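Local coordinates for protein Pab-dependent poly(a)-specific ribonuclease subunit PAN2 (Neurospora crassa, PDB 4CZW) that probably acts as the catalytic subunit of the PAN2-PAN3 deadenylase, shortening mRNA poly(A) tails with release of 5'-AMP by an exonuclease domain beside an inactive ubiquitin-protease-like domain, at residues 472-480 with 491-499. Residues are numbered along the deposited sequence; the frame is centred on the assembly and turned at random.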
loop_
_atom_site.group_PDB
_atom_site.type_symbol
_atom_site.label_atom_id
_atom_site.label_comp_id
_atom_site.label_asym_id
_atom_site.label_seq_id
_atom_site.Cartn_x
_atom_site.Cartn_y
_atom_site.Cartn_z
ATOM N N HIS A 472 -15.639 -9.650 7.291
ATOM C CA HIS A 472 -14.971 -10.796 7.896
ATOM C C HIS A 472 -13.541 -10.462 8.303
ATOM O O HIS A 472 -12.957 -9.489 7.825
ATOM C CB HIS A 472 -14.972 -11.990 6.938
ATOM C CG HIS A 472 -16.320 -12.614 6.747
ATOM N ND1 HIS A 472 -16.909 -13.417 7.699
ATOM C CD2 HIS A 472 -17.189 -12.560 5.711
ATOM C CE1 HIS A 472 -18.086 -13.827 7.260
ATOM N NE2 HIS A 472 -18.278 -13.322 6.055
ATOM N N ALA A 473 -12.983 -11.279 9.188
ATOM C CA ALA A 473 -11.606 -11.111 9.631
ATOM C C ALA A 473 -11.017 -12.450 10.055
ATOM O O ALA A 473 -11.719 -13.301 10.600
ATOM C CB ALA A 473 -11.530 -10.113 10.772
ATOM N N ILE A 474 -9.726 -12.632 9.796
ATOM C CA ILE A 474 -9.038 -13.859 10.171
ATOM C C ILE A 474 -8.969 -14.003 11.686
ATOM O O ILE A 474 -8.458 -13.124 12.379
ATOM C CB ILE A 474 -7.611 -13.909 9.594
ATOM C CG1 ILE A 474 -7.643 -13.743 8.074
ATOM C CG2 ILE A 474 -6.926 -15.212 9.976
ATOM C CD1 ILE A 474 -8.426 -14.823 7.363
ATOM N N ALA A 475 -9.496 -15.111 12.196
ATOM C CA ALA A 475 -9.455 -15.394 13.625
ATOM C C ALA A 475 -8.465 -16.515 13.915
ATOM O O ALA A 475 -7.968 -16.648 15.032
ATOM C CB ALA A 475 -10.836 -15.757 14.138
ATOM N N ARG A 476 -8.187 -17.317 12.892
ATOM C CA ARG A 476 -7.249 -18.425 13.013
ATOM C C ARG A 476 -6.646 -18.762 11.654
ATOM O O ARG A 476 -7.354 -18.823 10.650
ATOM C CB ARG A 476 -7.939 -19.655 13.606
ATOM C CG ARG A 476 -7.029 -20.862 13.762
ATOM C CD ARG A 476 -7.811 -22.095 14.181
ATOM N NE ARG A 476 -6.955 -23.274 14.279
ATOM C CZ ARG A 476 -7.400 -24.501 14.527
ATOM N NH1 ARG A 476 -8.696 -24.716 14.701
ATOM N NH2 ARG A 476 -6.549 -25.516 14.598
ATOM N N ALA A 477 -5.336 -18.976 11.627
ATOM C CA ALA A 477 -4.644 -19.326 10.392
ATOM C C ALA A 477 -3.767 -20.555 10.594
ATOM O O ALA A 477 -2.818 -20.530 11.377
ATOM C CB ALA A 477 -3.814 -18.152 9.900
ATOM N N SER A 478 -4.090 -21.631 9.883
ATOM C CA SER A 478 -3.343 -22.877 10.006
ATOM C C SER A 478 -2.588 -23.209 8.726
ATOM O O SER A 478 -3.184 -23.323 7.656
ATOM C CB SER A 478 -4.283 -24.029 10.367
ATOM O OG SER A 478 -4.982 -23.761 11.570
ATOM N N VAL A 479 -1.272 -23.361 8.840
ATOM C CA VAL A 479 -0.456 -23.774 7.705
ATOM C C VAL A 479 0.221 -25.105 8.018
ATOM O O VAL A 479 0.786 -25.287 9.098
ATOM C CB VAL A 479 0.603 -22.720 7.343
ATOM C CG1 VAL A 479 1.170 -23.005 5.963
ATOM C CG2 VAL A 479 -0.004 -21.328 7.378
ATOM N N VAL A 480 0.162 -26.028 7.063
ATOM C CA VAL A 480 0.565 -27.410 7.292
ATOM C C VAL A 480 1.618 -27.880 6.287
ATOM O O VAL A 480 1.544 -27.555 5.101
ATOM C CB VAL A 480 -0.674 -28.341 7.236
ATOM C CG1 VAL A 480 -0.275 -29.789 7.020
ATOM C CG2 VAL A 480 -1.510 -28.188 8.499
ATOM N N PHE A 491 2.873 -26.333 11.163
ATOM C CA PHE A 491 3.984 -25.559 11.703
ATOM C C PHE A 491 3.529 -24.135 12.006
ATOM O O PHE A 491 4.260 -23.350 12.609
ATOM C CB PHE A 491 5.177 -25.559 10.740
ATOM C CG PHE A 491 4.887 -24.944 9.398
ATOM C CD1 PHE A 491 4.342 -25.702 8.375
ATOM C CD2 PHE A 491 5.182 -23.614 9.155
ATOM C CE1 PHE A 491 4.085 -25.137 7.138
ATOM C CE2 PHE A 491 4.928 -23.045 7.923
ATOM C CZ PHE A 491 4.381 -23.808 6.914
ATOM N N ILE A 492 2.312 -23.812 11.580
ATOM C CA ILE A 492 1.676 -22.548 11.929
ATOM C C ILE A 492 0.222 -22.784 12.316
ATOM O O ILE A 492 -0.550 -23.349 11.543
ATOM C CB ILE A 492 1.721 -21.528 10.773
ATOM C CG1 ILE A 492 3.160 -21.110 10.472
ATOM C CG2 ILE A 492 0.893 -20.300 11.116
ATOM C CD1 ILE A 492 3.277 -20.115 9.338
ATOM N N ASP A 493 -0.145 -22.359 13.520
ATOM C CA ASP A 493 -1.533 -22.413 13.962
ATOM C C ASP A 493 -1.823 -21.210 14.849
ATOM O O ASP A 493 -2.049 -21.347 16.052
ATOM C CB ASP A 493 -1.825 -23.719 14.705
ATOM C CG ASP A 493 -3.305 -23.917 14.974
ATOM O OD1 ASP A 493 -4.130 -23.397 14.192
ATOM O OD2 ASP A 493 -3.646 -24.594 15.968
ATOM N N ASP A 494 -1.809 -20.030 14.243
ATOM C CA ASP A 494 -1.952 -18.784 14.983
ATOM C C ASP A 494 -3.404 -18.351 15.137
ATOM O O ASP A 494 -4.171 -18.347 14.174
ATOM C CB ASP A 494 -1.161 -17.668 14.300
ATOM C CG ASP A 494 0.326 -17.950 14.252
ATOM O OD1 ASP A 494 0.817 -18.704 15.119
ATOM O OD2 ASP A 494 1.004 -17.417 13.349
ATOM N N TYR A 495 -3.772 -17.992 16.361
ATOM C CA TYR A 495 -5.043 -17.332 16.621
ATOM C C TYR A 495 -4.790 -15.831 16.691
ATOM O O TYR A 495 -3.740 -15.395 17.168
ATOM C CB TYR A 495 -5.678 -17.847 17.913
ATOM C CG TYR A 495 -6.290 -19.226 17.793
ATOM C CD1 TYR A 495 -5.496 -20.345 17.572
ATOM C CD2 TYR A 495 -7.662 -19.410 17.908
ATOM C CE1 TYR A 495 -6.051 -21.606 17.468
ATOM C CE2 TYR A 495 -8.226 -20.668 17.804
ATOM C CZ TYR A 495 -7.415 -21.761 17.585
ATOM O OH TYR A 495 -7.971 -23.016 17.480
ATOM N N ILE A 496 -5.743 -15.039 16.213
ATOM C CA ILE A 496 -5.518 -13.607 16.059
ATOM C C ILE A 496 -6.135 -12.779 17.179
ATOM O O ILE A 496 -7.343 -12.829 17.409
ATOM C CB ILE A 496 -6.076 -13.100 14.717
ATOM C CG1 ILE A 496 -5.569 -13.974 13.568
ATOM C CG2 ILE A 496 -5.702 -11.641 14.501
ATOM C CD1 ILE A 496 -4.066 -14.076 13.504
ATOM N N HIS A 497 -5.295 -12.015 17.870
ATOM C CA HIS A 497 -5.776 -11.047 18.844
ATOM C C HIS A 497 -6.375 -9.862 18.099
ATOM O O HIS A 497 -5.673 -8.911 17.755
ATOM C CB HIS A 497 -4.650 -10.590 19.774
ATOM C CG HIS A 497 -5.095 -9.648 20.849
ATOM N ND1 HIS A 497 -6.423 -9.365 21.090
ATOM C CD2 HIS A 497 -4.389 -8.922 21.749
ATOM C CE1 HIS A 497 -6.515 -8.506 22.088
ATOM N NE2 HIS A 497 -5.295 -8.221 22.507
ATOM N N ILE A 498 -7.676 -9.933 17.849
ATOM C CA ILE A 498 -8.365 -8.917 17.065
ATOM C C ILE A 498 -8.716 -7.697 17.910
ATOM O O ILE A 498 -9.408 -7.805 18.923
ATOM C CB ILE A 498 -9.642 -9.490 16.429
ATOM C CG1 ILE A 498 -9.286 -10.689 15.548
ATOM C CG2 ILE A 498 -10.368 -8.421 15.628
ATOM C CD1 ILE A 498 -10.478 -11.423 15.001
ATOM N N LYS A 499 -8.230 -6.536 17.482
ATOM C CA LYS A 499 -8.448 -5.291 18.209
ATOM C C LYS A 499 -9.723 -4.587 17.753
ATOM O O LYS A 499 -9.909 -3.396 18.004
ATOM C CB LYS A 499 -7.243 -4.363 18.041
ATOM C CG LYS A 499 -5.956 -4.908 18.644
ATOM C CD LYS A 499 -4.836 -4.975 17.616
ATOM C CE LYS A 499 -4.484 -3.594 17.086
ATOM N NZ LYS A 499 -3.359 -3.647 16.111
#
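Arg476 reaches along Tyr495 and closes on Asp493, so that one face of this two-stranded ribbon carries both a salt bridge and an aromatic contact. The guanidinium approaches the carboxylate side-on: NE lies 2.8 Å from Asp493 OD1, on its syn lone pair, while NH2 makes a longer bond to the same oxygen. With CG anti to the backbone N (chi1 180°) and the chain fully extended, the arginine sets its CG over the centre of the Tyr495 ring, 4.0 Å from the centroid, in a CH-pi contact, and its guanidinium plane stays within 16° of the ring plane. Ser478 OG also sits 2.8 Å from Asp493 OD1. A leucine in place of Arg476 might still lie on the tyrosine but would probably leave the buried carboxylate of Asp493 without its countercharge. On the opposite face, Val479 packs beside Ile492 (CB to CB 3.8 Å), and its CG1 meets CZ of Phe491 from one side of the ring plane. The backbones run antiparallel (177°), with Ala477 and Asp494 as a hydrogen-bonded pair; at the far end Val479 O accepts from both Phe491 N, at 3.1 Å, and Ile492 N, at 3.3 Å, a classic beta bulge. Farther out, Asp603 pairs with Arg476 NH1, Thr425 bonds Asp493 OD2, and Ser604 bonds Ser478 OG. Helix 529-541 lies against Val479 and Ile492, and Lys535 pairs with Asp494. Strand 441-451, bearing Asp445 and Glu447, two of the four probable catalytic metal ligands, pairs with 472-480 on its other edge, making this the antiparallel hairpin of the RNase H-like sheet in a DEDD exonuclease domain.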